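Local coordinates for plasmin and fibronectin-binding protein A (Streptococcus pneumoniae, PDB 4MR0), which acts as a cell-surface adhesin and invasin that binds human fibronectin, plasmin, plasminogen and serum albumin, at residues N188-V193 against F315-N320; G244-G249 against V259-S264; G267-I272 against S283-Q288; P309-G314 against T351-L356; D137-A142 against T170-N175. All blocks are in the same frame, centred on the assembly; numbering follows the deposited sequence.

Contact 1 of 5, residues N188-V193 against F315-N320; sequences NHPSIV and FPYALN. With MN (manganese (II) ion), chain F.
The hydroxyl of Tyr-317 is hydrogen-bonded to the side-chain amide of Gln-271, and against this same oxygen rests a methyl of Ile-192, with CD1 3.3 Å from Tyr-317 OH. Ile-192 crosses the phenol at about a right angle and also meets Tyr-317 CZ at 3.4 Å. Further back, Pro-190 runs past the ring in the opposite direction, its CB 3.8 Å from Tyr-317 CE1. Relative to the ring plane, both Pro-190 CB and Ile-192 CD1 come in obliquely. The phenol is held from its own segment too: Pro-316 CG lies 3.9 Å above one face, and Tyr-317 CD2 stands 3.5 Å over the centre of the Phe-315 ring, within the type I turn 315-318. Beside Pro-190, His-189 ND1 donates to Pro-190 O at 2.7 Å and 157°, on a lone pair in the carbonyl plane, which helps fix the imidazole's rotation and presents NE2 to manganese at 2.3 Å; Glu-162, Thr-200 O and three waters fill the other positions. The contact thus joins strand 191-192, hydrogen-bonded to strand 243-252, to the long loop between strands 306-308 and 329-337, with Met-195 touching both Pro-190 and Tyr-317.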
# COMPACT_ATOMS: atom_id res chain seq x y z
N ASN A 188 -3.70 24.71 -6.92
CA ASN A 188 -4.07 23.88 -8.07
C ASN A 188 -2.82 23.22 -8.65
O ASN A 188 -2.68 23.07 -9.87
CB ASN A 188 -4.71 24.77 -9.14
CG ASN A 188 -5.39 23.97 -10.25
OD1 ASN A 188 -5.42 24.40 -11.40
ND2 ASN A 188 -5.95 22.82 -9.90
N HIS A 189 -1.91 22.80 -7.76
CA HIS A 189 -0.64 22.22 -8.18
C HIS A 189 -0.20 21.13 -7.21
O HIS A 189 -0.43 21.23 -6.00
CB HIS A 189 0.37 23.38 -8.22
CG HIS A 189 1.70 23.05 -8.81
ND1 HIS A 189 2.61 22.21 -8.20
CD2 HIS A 189 2.32 23.53 -9.92
CE1 HIS A 189 3.73 22.20 -8.90
NE2 HIS A 189 3.58 22.98 -9.95
N PRO A 190 0.44 20.07 -7.72
CA PRO A 190 0.88 19.01 -6.80
C PRO A 190 1.98 19.48 -5.85
O PRO A 190 2.71 20.43 -6.15
CB PRO A 190 1.34 17.90 -7.74
CG PRO A 190 1.77 18.64 -8.98
CD PRO A 190 0.69 19.69 -9.12
N SER A 191 2.08 18.82 -4.70
CA SER A 191 3.11 19.14 -3.72
C SER A 191 3.86 17.85 -3.46
O SER A 191 3.80 17.27 -2.37
CB SER A 191 2.46 19.66 -2.43
OG SER A 191 3.44 20.07 -1.49
N ILE A 192 4.55 17.38 -4.49
CA ILE A 192 5.34 16.16 -4.45
C ILE A 192 6.77 16.59 -4.76
O ILE A 192 7.02 17.24 -5.77
CB ILE A 192 4.83 15.16 -5.52
CG1 ILE A 192 3.35 14.84 -5.23
CG2 ILE A 192 5.69 13.90 -5.53
CD1 ILE A 192 2.67 13.99 -6.30
N VAL A 193 7.69 16.23 -3.87
CA VAL A 193 9.10 16.62 -3.99
C VAL A 193 9.90 16.16 -5.21
O VAL A 193 10.58 16.97 -5.85
CB VAL A 193 9.88 16.22 -2.72
CG1 VAL A 193 11.29 16.77 -2.77
CG2 VAL A 193 9.16 16.75 -1.49
N PHE A 315 -2.44 9.22 -12.43
CA PHE A 315 -1.13 9.87 -12.49
C PHE A 315 -1.29 11.14 -13.33
O PHE A 315 -0.82 11.22 -14.47
CB PHE A 315 -0.11 8.90 -13.13
CG PHE A 315 1.31 9.16 -12.74
CD1 PHE A 315 1.79 8.78 -11.49
CD2 PHE A 315 2.18 9.81 -13.62
CE1 PHE A 315 3.11 9.04 -11.12
CE2 PHE A 315 3.50 10.07 -13.27
CZ PHE A 315 3.97 9.68 -12.01
N PRO A 316 -1.95 12.16 -12.77
CA PRO A 316 -2.22 13.45 -13.42
C PRO A 316 -1.02 14.35 -13.69
O PRO A 316 -1.18 15.47 -14.18
CB PRO A 316 -3.23 14.10 -12.48
CG PRO A 316 -2.77 13.62 -11.14
CD PRO A 316 -2.47 12.15 -11.39
N TYR A 317 0.18 13.85 -13.41
CA TYR A 317 1.40 14.63 -13.60
C TYR A 317 1.95 14.57 -15.02
O TYR A 317 2.85 15.33 -15.38
CB TYR A 317 2.47 14.13 -12.62
CG TYR A 317 1.87 13.81 -11.28
CD1 TYR A 317 1.31 14.82 -10.49
CD2 TYR A 317 1.76 12.49 -10.84
CE1 TYR A 317 0.65 14.52 -9.30
CE2 TYR A 317 1.11 12.18 -9.65
CZ TYR A 317 0.55 13.20 -8.89
OH TYR A 317 -0.13 12.91 -7.74
N ALA A 318 1.40 13.67 -15.83
CA ALA A 318 1.84 13.52 -17.21
C ALA A 318 0.67 13.19 -18.13
O ALA A 318 -0.46 12.98 -17.67
CB ALA A 318 2.90 12.41 -17.29
N LEU A 319 0.95 13.16 -19.43
CA LEU A 319 -0.07 12.87 -20.43
C LEU A 319 -0.26 11.38 -20.71
O LEU A 319 -1.28 11.00 -21.29
CB LEU A 319 0.26 13.58 -21.75
CG LEU A 319 0.12 15.10 -21.79
CD1 LEU A 319 0.53 15.58 -23.17
CD2 LEU A 319 -1.31 15.51 -21.46
N ASN A 320 0.70 10.56 -20.30
CA ASN A 320 0.62 9.11 -20.53
C ASN A 320 -0.74 8.60 -20.09
O ASN A 320 -1.12 8.75 -18.93
CB ASN A 320 1.72 8.39 -19.76
CG ASN A 320 3.11 8.87 -20.15
OD1 ASN A 320 3.98 8.07 -20.51
ND2 ASN A 320 3.33 10.17 -20.06
MN MN F . 5.09 24.07 -11.35
O HOH W 1 3.99 26.17 -11.13
O HOH W 2 6.57 24.92 -12.85
O HOH W 3 6.52 22.17 -11.55

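Contact 2 of 5, residues G244-G249 against V259-S264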
# COMPACT_ATOMS: atom_id res chain seq x y z
N GLY A 244 3.37 14.68 -1.09
CA GLY A 244 4.01 13.38 -1.23
C GLY A 244 5.49 13.56 -1.46
O GLY A 244 5.98 14.69 -1.51
N ALA A 245 6.22 12.46 -1.64
CA ALA A 245 7.67 12.54 -1.86
C ALA A 245 8.12 12.17 -3.27
O ALA A 245 8.95 12.86 -3.86
CB ALA A 245 8.41 11.67 -0.84
N PHE A 246 7.58 11.08 -3.80
CA PHE A 246 7.97 10.59 -5.12
C PHE A 246 6.82 10.30 -6.07
O PHE A 246 5.80 9.73 -5.67
CB PHE A 246 8.78 9.30 -4.98
CG PHE A 246 10.16 9.48 -4.41
CD1 PHE A 246 11.23 9.82 -5.24
CD2 PHE A 246 10.40 9.28 -3.06
CE1 PHE A 246 12.52 9.96 -4.72
CE2 PHE A 246 11.69 9.41 -2.53
CZ PHE A 246 12.75 9.74 -3.36
N ALA A 247 6.99 10.69 -7.33
CA ALA A 247 6.02 10.39 -8.38
C ALA A 247 6.90 9.72 -9.44
O ALA A 247 7.59 10.39 -10.22
CB ALA A 247 5.40 11.67 -8.93
N ILE A 248 6.90 8.40 -9.42
CA ILE A 248 7.70 7.59 -10.33
C ILE A 248 6.82 7.07 -11.46
O ILE A 248 5.97 6.20 -11.25
CB ILE A 248 8.32 6.40 -9.56
CG1 ILE A 248 9.17 6.94 -8.40
CG2 ILE A 248 9.17 5.54 -10.49
CD1 ILE A 248 9.56 5.89 -7.40
N GLY A 249 7.02 7.59 -12.66
CA GLY A 249 6.21 7.16 -13.78
C GLY A 249 7.02 6.79 -15.01
O GLY A 249 7.99 7.47 -15.35
N VAL A 259 15.17 5.53 3.77
CA VAL A 259 14.66 6.89 3.80
C VAL A 259 13.53 6.98 4.82
O VAL A 259 12.71 6.08 4.94
CB VAL A 259 14.09 7.32 2.44
CG1 VAL A 259 13.58 8.76 2.54
CG2 VAL A 259 15.14 7.18 1.34
N THR A 260 13.50 8.08 5.57
CA THR A 260 12.45 8.30 6.55
C THR A 260 11.49 9.32 5.94
O THR A 260 11.86 10.46 5.71
CB THR A 260 13.02 8.85 7.88
OG1 THR A 260 13.90 7.88 8.45
CG2 THR A 260 11.90 9.15 8.87
N PHE A 261 10.26 8.90 5.66
CA PHE A 261 9.24 9.78 5.08
C PHE A 261 8.32 10.28 6.18
O PHE A 261 7.70 9.49 6.88
CB PHE A 261 8.41 9.03 4.05
CG PHE A 261 9.20 8.47 2.92
CD1 PHE A 261 9.88 7.26 3.06
CD2 PHE A 261 9.24 9.13 1.69
CE1 PHE A 261 10.59 6.71 1.99
CE2 PHE A 261 9.95 8.60 0.62
CZ PHE A 261 10.62 7.38 0.77
N LYS A 262 8.20 11.60 6.31
CA LYS A 262 7.37 12.16 7.36
C LYS A 262 6.22 13.07 6.95
O LYS A 262 6.34 13.89 6.04
CB LYS A 262 8.23 12.97 8.34
CG LYS A 262 9.33 12.21 9.05
CD LYS A 262 10.03 13.15 10.02
CE LYS A 262 11.16 12.46 10.77
NZ LYS A 262 11.78 13.38 11.77
N ASP A 263 5.12 12.92 7.67
CA ASP A 263 3.94 13.76 7.54
C ASP A 263 3.39 14.12 6.17
O ASP A 263 3.45 15.27 5.74
CB ASP A 263 4.19 15.04 8.34
CG ASP A 263 4.70 14.75 9.73
OD1 ASP A 263 4.04 13.97 10.44
OD2 ASP A 263 5.76 15.29 10.12
N SER A 264 2.82 13.13 5.50
CA SER A 264 2.20 13.35 4.21
C SER A 264 0.88 14.07 4.48
O SER A 264 0.17 13.73 5.42
CB SER A 264 1.93 11.99 3.55
OG SER A 264 1.09 12.13 2.42
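Phe-246 and Phe-261 meet rim to rim: Phe-246 CE2 is 3.7 Å from Phe-261 CE2, and each contact atom lies near the plane of the other ring, so neither face is used and the pair is not a stack. The two side chains cross at about a right angle. Ala-245 completes the first shell, its CB sitting in the plane of the Phe-261 ring at the same edge, 3.7 Å from Phe-261 CD2. Phe-261 CE2 is thus touched by both Ala-245 CB and Phe-246 CE2.

What aims the rings comes next. In Phe-261 CG lies beside the backbone N, opposite the carbonyl carbon (chi1 -59°), which sends the ring inward from its strand; Val-259 CG1 covers one face, 3.6 Å above the plane toward the rim. Phe-261 also stacks with Phe-285, while Phe-246 takes Tyr-216 edge-to-face and meets Phe-194 with planes inclined by about 25°. Ile-221 touches Ala-245 and both phenylalanines.

The nearest backbones, Ala-245 CA and Phe-261 CA, are 7.6 Å apart, and the two strands pair with different neighbours. This is the apolar interior of a parallel beta-helix: strand 243-252 pairs in parallel with 270-273, whereas strand 260-265, in the first PbH1 repeat, pairs with 220-222 and 278-289, so the rings meet between two walls of the solenoid.

Contact 3 of 5, residues G267-I272 against S283-Q288; sequences GHAIQI and SRFLGQ. With MN (manganese (II) ion), chain G.
Phe-285 contributes the most buried surface here, its ring meeting Ala-269 and Ile-270 along one edge. Ala-269 CB is 3.8 Å from Phe-285 CD2, and Ile-270 CD1 is 3.8 Å from Phe-285 CE2; both methyls lie near the ring plane. Ile-270 crosses the phenylalanine at about a right angle, Ile-270 CD1 also lying 3.8 Å from Phe-285 CZ. With CG beside its own backbone N (chi1 -64°), Phe-285 is directed from strand 278-289 across the interior.

Gln-288 and Gly-267 form the polar end. The glutamine chain is extended, CG opposite the backbone N (chi1 178°), and brings NE2 to 2.9 Å from Gly-267 O. The N-H is poorly aimed, at 117°, and the bond is weak; the firmer partner of this amide is the backbone N of Val-346, which is bound to OE1. Ser-264 OG adds another weak bond to Gly-267 O.

Next to Ile-270, Gln-271 turns to a different environment: OE1 binds manganese at 2.3 Å while NE2 is bonded to Tyr-317 OH. The chemistry is thus divided by side, with hydrophobic edge packing inside the beta-helix and metal ligation by the next residue, Gln-271, whose side chain leaves the strand on the other side.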
# COMPACT_ATOMS: atom_id res chain seq x y z
N GLY A 267 -1.92 12.35 1.45
CA GLY A 267 -1.45 11.98 0.13
C GLY A 267 -0.64 10.70 0.07
O GLY A 267 -0.57 9.93 1.03
N HIS A 268 -0.04 10.48 -1.10
CA HIS A 268 0.79 9.31 -1.36
C HIS A 268 2.25 9.69 -1.17
O HIS A 268 2.73 10.60 -1.84
CB HIS A 268 0.62 8.84 -2.80
CG HIS A 268 -0.81 8.63 -3.21
ND1 HIS A 268 -1.60 7.63 -2.68
CD2 HIS A 268 -1.57 9.27 -4.13
CE1 HIS A 268 -2.78 7.66 -3.26
NE2 HIS A 268 -2.79 8.64 -4.14
N ALA A 269 2.95 9.01 -0.28
CA ALA A 269 4.36 9.30 -0.09
C ALA A 269 5.07 8.93 -1.39
O ALA A 269 5.99 9.61 -1.84
CB ALA A 269 4.92 8.49 1.07
N ILE A 270 4.61 7.84 -1.99
CA ILE A 270 5.20 7.35 -3.23
C ILE A 270 4.14 6.81 -4.18
O ILE A 270 3.23 6.09 -3.77
CB ILE A 270 6.19 6.19 -2.96
CG1 ILE A 270 7.34 6.68 -2.08
CG2 ILE A 270 6.73 5.64 -4.28
CD1 ILE A 270 8.27 5.56 -1.60
N GLN A 271 4.25 7.17 -5.46
CA GLN A 271 3.35 6.66 -6.49
C GLN A 271 4.25 6.02 -7.54
O GLN A 271 5.17 6.67 -8.05
CB GLN A 271 2.52 7.76 -7.14
CG GLN A 271 1.45 8.35 -6.23
CD GLN A 271 0.71 9.50 -6.89
OE1 GLN A 271 -0.15 9.29 -7.74
NE2 GLN A 271 1.04 10.73 -6.49
N ILE A 272 3.99 4.76 -7.84
CA ILE A 272 4.76 4.01 -8.82
C ILE A 272 3.75 3.64 -9.89
O ILE A 272 2.88 2.80 -9.66
CB ILE A 272 5.34 2.72 -8.17
CG1 ILE A 272 6.26 3.10 -7.01
CG2 ILE A 272 6.11 1.91 -9.21
CD1 ILE A 272 6.65 1.92 -6.12
N SER A 283 12.95 1.43 4.68
CA SER A 283 12.51 2.79 4.90
C SER A 283 11.43 2.86 5.96
O SER A 283 10.89 1.83 6.38
CB SER A 283 11.99 3.40 3.60
OG SER A 283 13.03 3.49 2.64
N ARG A 284 11.11 4.08 6.38
CA ARG A 284 10.10 4.34 7.39
C ARG A 284 9.11 5.38 6.90
O ARG A 284 9.51 6.45 6.43
CB ARG A 284 10.78 4.84 8.68
CG ARG A 284 11.73 3.82 9.30
CD ARG A 284 12.91 4.51 9.97
NE ARG A 284 13.81 5.13 8.99
CZ ARG A 284 14.60 4.45 8.16
NH1 ARG A 284 14.62 3.12 8.18
NH2 ARG A 284 15.37 5.10 7.30
N PHE A 285 7.83 5.06 7.01
CA PHE A 285 6.77 5.96 6.58
C PHE A 285 6.03 6.38 7.83
O PHE A 285 5.17 5.65 8.35
CB PHE A 285 5.86 5.25 5.58
CG PHE A 285 6.57 4.87 4.31
CD1 PHE A 285 7.43 3.78 4.28
CD2 PHE A 285 6.45 5.66 3.18
CE1 PHE A 285 8.16 3.47 3.13
CE2 PHE A 285 7.17 5.37 2.02
CZ PHE A 285 8.04 4.28 2.00
N LEU A 286 6.37 7.57 8.32
CA LEU A 286 5.82 8.09 9.55
C LEU A 286 4.82 9.24 9.46
O LEU A 286 5.20 10.38 9.16
CB LEU A 286 6.97 8.51 10.47
CG LEU A 286 8.13 7.52 10.60
CD1 LEU A 286 9.21 8.11 11.49
CD2 LEU A 286 7.62 6.19 11.17
N GLY A 287 3.55 8.93 9.72
CA GLY A 287 2.52 9.95 9.74
C GLY A 287 1.88 10.44 8.46
O GLY A 287 2.53 10.71 7.45
N GLN A 288 0.56 10.55 8.54
CA GLN A 288 -0.25 11.05 7.44
C GLN A 288 -1.29 11.97 8.07
O GLN A 288 -2.08 11.54 8.92
CB GLN A 288 -0.94 9.91 6.71
CG GLN A 288 -1.83 10.37 5.57
CD GLN A 288 -2.29 9.22 4.71
OE1 GLN A 288 -2.86 8.24 5.20
NE2 GLN A 288 -2.05 9.32 3.41
MN MN G . -1.76 7.75 -8.35

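Contact 4 of 5, residues P309-G314 against T351-L356. With MN (manganese (II) ion), chain G.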
# COMPACT_ATOMS: atom_id res chain seq x y z
N PRO A 309 -1.32 1.41 -12.59
CA PRO A 309 -1.00 1.44 -14.02
C PRO A 309 -0.88 2.92 -14.35
O PRO A 309 -1.30 3.77 -13.56
CB PRO A 309 -2.21 0.76 -14.67
CG PRO A 309 -3.32 1.04 -13.71
CD PRO A 309 -2.66 0.84 -12.36
N LEU A 310 -0.31 3.25 -15.50
CA LEU A 310 -0.11 4.65 -15.86
C LEU A 310 -1.25 5.26 -16.67
O LEU A 310 -1.36 5.05 -17.89
CB LEU A 310 1.22 4.78 -16.62
CG LEU A 310 1.77 6.17 -16.96
CD1 LEU A 310 1.94 7.01 -15.70
CD2 LEU A 310 3.12 5.99 -17.66
N THR A 311 -2.10 6.02 -15.98
CA THR A 311 -3.24 6.71 -16.61
C THR A 311 -3.27 8.13 -16.06
O THR A 311 -2.70 8.41 -15.01
CB THR A 311 -4.60 6.04 -16.27
OG1 THR A 311 -4.90 6.22 -14.89
CG2 THR A 311 -4.55 4.54 -16.60
N ARG A 312 -3.93 9.04 -16.77
CA ARG A 312 -4.01 10.42 -16.32
C ARG A 312 -4.84 10.52 -15.04
O ARG A 312 -4.58 11.36 -14.18
CB ARG A 312 -4.57 11.30 -17.44
CG ARG A 312 -3.64 11.36 -18.64
CD ARG A 312 -4.22 12.15 -19.81
NE ARG A 312 -4.34 13.58 -19.52
CZ ARG A 312 -4.77 14.48 -20.40
NH1 ARG A 312 -5.11 14.09 -21.63
NH2 ARG A 312 -4.86 15.76 -20.06
N LYS A 313 -5.83 9.64 -14.91
CA LYS A 313 -6.69 9.62 -13.74
C LYS A 313 -5.89 9.33 -12.47
O LYS A 313 -6.02 10.02 -11.46
CB LYS A 313 -7.79 8.56 -13.91
CG LYS A 313 -8.70 8.38 -12.70
CD LYS A 313 -9.59 9.59 -12.48
CE LYS A 313 -10.39 9.47 -11.19
NZ LYS A 313 -11.20 8.20 -11.15
N GLY A 314 -5.04 8.30 -12.52
CA GLY A 314 -4.23 7.97 -11.36
C GLY A 314 -2.87 8.64 -11.32
O GLY A 314 -2.20 8.64 -10.29
N THR A 351 -3.68 0.07 -4.15
CA THR A 351 -4.27 0.95 -5.15
C THR A 351 -5.78 0.72 -5.10
O THR A 351 -6.26 -0.25 -4.51
CB THR A 351 -3.71 0.70 -6.57
OG1 THR A 351 -4.07 1.81 -7.40
CG2 THR A 351 -4.25 -0.59 -7.16
N HIS A 352 -6.53 1.62 -5.73
CA HIS A 352 -7.99 1.54 -5.67
C HIS A 352 -8.67 1.82 -7.00
O HIS A 352 -9.82 2.26 -7.02
CB HIS A 352 -8.46 2.60 -4.69
CG HIS A 352 -7.92 3.96 -5.01
ND1 HIS A 352 -6.68 4.39 -4.60
CD2 HIS A 352 -8.43 4.96 -5.77
CE1 HIS A 352 -6.44 5.59 -5.09
NE2 HIS A 352 -7.48 5.96 -5.81
N TYR A 353 -7.98 1.57 -8.11
CA TYR A 353 -8.57 1.88 -9.40
C TYR A 353 -8.09 0.99 -10.53
O TYR A 353 -6.92 0.62 -10.59
CB TYR A 353 -8.26 3.34 -9.73
CG TYR A 353 -8.71 3.84 -11.08
CD1 TYR A 353 -10.05 4.08 -11.35
CD2 TYR A 353 -7.77 4.10 -12.09
CE1 TYR A 353 -10.46 4.58 -12.59
CE2 TYR A 353 -8.17 4.60 -13.33
CZ TYR A 353 -9.51 4.84 -13.58
OH TYR A 353 -9.91 5.34 -14.80
N GLN A 354 -9.01 0.64 -11.43
CA GLN A 354 -8.71 -0.17 -12.59
C GLN A 354 -9.88 -0.07 -13.57
O GLN A 354 -11.00 0.19 -13.17
CB GLN A 354 -8.48 -1.65 -12.21
CG GLN A 354 -9.74 -2.41 -11.78
CD GLN A 354 -9.48 -3.90 -11.61
OE1 GLN A 354 -9.66 -4.45 -10.52
NE2 GLN A 354 -9.07 -4.56 -12.69
N THR A 355 -9.59 -0.26 -14.86
CA THR A 355 -10.63 -0.21 -15.89
C THR A 355 -10.24 -1.22 -16.97
O THR A 355 -9.15 -1.81 -16.92
CB THR A 355 -10.71 1.17 -16.58
OG1 THR A 355 -9.54 1.36 -17.38
CG2 THR A 355 -10.81 2.29 -15.56
N LEU A 356 -11.11 -1.42 -17.95
CA LEU A 356 -10.82 -2.36 -19.03
C LEU A 356 -9.57 -1.90 -19.77
O LEU A 356 -8.91 -2.71 -20.44
CB LEU A 356 -11.99 -2.43 -20.01
CG LEU A 356 -13.29 -3.08 -19.54
CD1 LEU A 356 -14.34 -2.94 -20.63
CD2 LEU A 356 -13.05 -4.55 -19.21
MN MN G . -1.76 7.75 -8.35
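Tyr-353 packs its ring against Thr-311 and Lys-313 where two loops of the parallel beta-helix, 309-314 and 351-356, come together; the first of them holds an ST motif. Thr-311 comes first, at the edge of the tyrosine ring, OG1 lying 4.0 Å from Tyr-353 CE2 near the ring plane. The hydroxyl is not spent on the tyrosine: Thr-311 OG1 accepts from Gly-314 N at 3.2 Å, nearly straight at 167°, and this bond closes the turn. Arg-312 N, between them, is hydrogen-bonded to Asp-321.

Lys-313 supplies the main cover. Its CG lies opposite the backbone N (chi1 176°) and sits 3.7 Å above the ring plane, toward the rim, nearest Tyr-353 CZ; to the centroid of the Tyr-353 ring Lys-313 CG measures 4.1 Å, a CH-pi contact. Bends at chi2 and chi4 then bring the ammonium group back over the same face, so that Lys-313 NZ is 4.5 Å from the centroid of the Tyr-353 ring but 33° off its normal, an off-centre cation-pi interaction. The lysine is solvent-exposed, which probably limits the strength of that charge contact.

Gly-314 closes the walk and links the turn to a metal site. Gln-271, Gln-306 and both carboxylate oxygens of Glu-308 bind the same manganese, which Gly-314 O reaches at 2.2 Å.

Contact 5 of 5, residues D137-A142 against T170-N175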
# COMPACT_ATOMS: atom_id res chain seq x y z
N ASP A 137 20.59 21.37 -10.46
CA ASP A 137 21.82 21.52 -11.22
C ASP A 137 22.77 20.37 -10.93
O ASP A 137 23.49 19.90 -11.81
CB ASP A 137 22.51 22.86 -10.89
CG ASP A 137 21.67 24.07 -11.26
OD1 ASP A 137 20.91 23.98 -12.25
OD2 ASP A 137 21.78 25.11 -10.58
N ALA A 138 22.77 19.90 -9.69
CA ALA A 138 23.63 18.79 -9.30
C ALA A 138 23.18 17.55 -10.06
O ALA A 138 23.99 16.84 -10.65
CB ALA A 138 23.53 18.55 -7.80
N ILE A 139 21.87 17.30 -10.04
CA ILE A 139 21.31 16.15 -10.72
C ILE A 139 21.58 16.22 -12.22
O ILE A 139 22.00 15.24 -12.83
CB ILE A 139 19.78 16.06 -10.48
CG1 ILE A 139 19.51 15.72 -9.01
CG2 ILE A 139 19.17 15.00 -11.37
CD1 ILE A 139 18.05 15.77 -8.63
N ASP A 140 21.34 17.39 -12.81
CA ASP A 140 21.57 17.57 -14.24
C ASP A 140 23.01 17.27 -14.65
O ASP A 140 23.25 16.64 -15.68
CB ASP A 140 21.19 18.99 -14.67
CG ASP A 140 19.70 19.24 -14.62
OD1 ASP A 140 18.95 18.26 -14.40
OD2 ASP A 140 19.27 20.40 -14.82
N ALA A 141 23.96 17.71 -13.84
CA ALA A 141 25.37 17.46 -14.13
C ALA A 141 25.67 15.97 -14.00
O ALA A 141 26.40 15.40 -14.82
CB ALA A 141 26.25 18.25 -13.18
N ALA A 142 25.10 15.34 -12.98
CA ALA A 142 25.31 13.92 -12.75
C ALA A 142 24.76 13.10 -13.91
O ALA A 142 25.37 12.11 -14.33
CB ALA A 142 24.64 13.50 -11.45
N THR A 170 21.20 8.59 -12.39
CA THR A 170 21.62 9.46 -11.30
C THR A 170 21.40 8.70 -10.01
O THR A 170 20.43 7.93 -9.89
CB THR A 170 20.83 10.79 -11.27
OG1 THR A 170 19.44 10.53 -11.10
CG2 THR A 170 21.04 11.57 -12.57
N HIS A 171 22.29 8.89 -9.04
CA HIS A 171 22.19 8.19 -7.77
C HIS A 171 22.44 9.15 -6.61
O HIS A 171 23.56 9.60 -6.39
CB HIS A 171 23.21 7.05 -7.75
CG HIS A 171 23.18 6.22 -9.00
ND1 HIS A 171 23.99 6.48 -10.08
CD2 HIS A 171 22.36 5.20 -9.37
CE1 HIS A 171 23.67 5.67 -11.07
NE2 HIS A 171 22.69 4.88 -10.67
N LEU A 172 21.37 9.45 -5.88
CA LEU A 172 21.43 10.36 -4.75
C LEU A 172 21.64 9.63 -3.44
O LEU A 172 20.99 8.62 -3.16
CB LEU A 172 20.15 11.21 -4.68
CG LEU A 172 20.01 12.37 -5.67
CD1 LEU A 172 20.21 11.86 -7.09
CD2 LEU A 172 18.64 13.02 -5.52
N GLU A 173 22.56 10.16 -2.64
CA GLU A 173 22.88 9.60 -1.33
C GLU A 173 22.81 10.77 -0.35
O GLU A 173 23.47 11.79 -0.55
CB GLU A 173 24.29 9.01 -1.32
CG GLU A 173 24.63 8.26 -0.04
CD GLU A 173 26.12 7.95 0.09
OE1 GLU A 173 26.82 7.95 -0.95
OE2 GLU A 173 26.59 7.70 1.22
N LEU A 174 22.00 10.62 0.69
CA LEU A 174 21.87 11.69 1.67
C LEU A 174 22.39 11.26 3.03
O LEU A 174 22.21 10.11 3.44
CB LEU A 174 20.41 12.12 1.82
CG LEU A 174 19.74 12.67 0.55
CD1 LEU A 174 19.27 11.51 -0.33
CD2 LEU A 174 18.57 13.57 0.94
N ASN A 175 23.05 12.19 3.70
CA ASN A 175 23.58 11.95 5.03
C ASN A 175 22.41 11.60 5.93
O ASN A 175 21.27 11.99 5.68
CB ASN A 175 24.29 13.22 5.52
CG ASN A 175 24.90 13.05 6.90
OD1 ASN A 175 24.22 13.16 7.92
ND2 ASN A 175 26.20 12.78 6.94
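Ile-139 and Ala-142 of helix 132-143 pack on Thr-170 and Leu-172 of strand 170-174, a helix set against the N-terminal turns of the right-handed parallel beta-helix of the pectate lyase-like family. The local axes come within 8.6 Å and their directions differ by 138°. The backbones are closest at Ala-142 and Thr-170, whose CA atoms are 6.0 Å apart.

The packing is apolar and rests on methyl groups. Ile-139 divides its branches between two partners: CG2 is 4.1 Å from Thr-170 CG2, while CD1 reaches 4.2 Å from Leu-172 CD2. Ile-139 crosses both strand side chains at about a right angle. On the other helix position, Ala-142 CB stands 4.2 Å from Thr-170 CG2, so Thr-170 CG2 touches two helix residues three apart.

Polar bonds involve Lys-167, a few residues ahead of Thr-170 in the chain. Thr-170 holds OG1 between its backbone N and carbonyl carbon (chi1 60°), where it is hydrogen-bonded to Lys-167 O. The amine of Lys-167 in turn makes a salt bridge with Asp-140, a second tie between the helix and the chain entering the strand. Strand 170-174 itself lies between strands 150-153 and 211-217. Even the helix backbone takes part in the packing: Ile-139 O touches Thr-170 CG2 at 3.8 Å.

Contact 5 closes first along the chain, near the N-terminal end of the parallel beta-helix, with its centre about 17 Å from that of contact 2. Contacts 2 and 3 follow in series, centres only about 5 Å apart; strand 243-252 neighbours 270-273 and strand 260-265 neighbours 278-289, so they are successive layers of one interior. Contact 1 spans both in sequence: strand 191-192 pairs with 243-252, and its later loop returns to Gln-271. That loop interleaves with contact 4, about 14 Å away between centres. Contacts 3 and 4 share one manganese, although their centres are about 19 Å apart, connecting stacked core strands with outer loops of this adhesin.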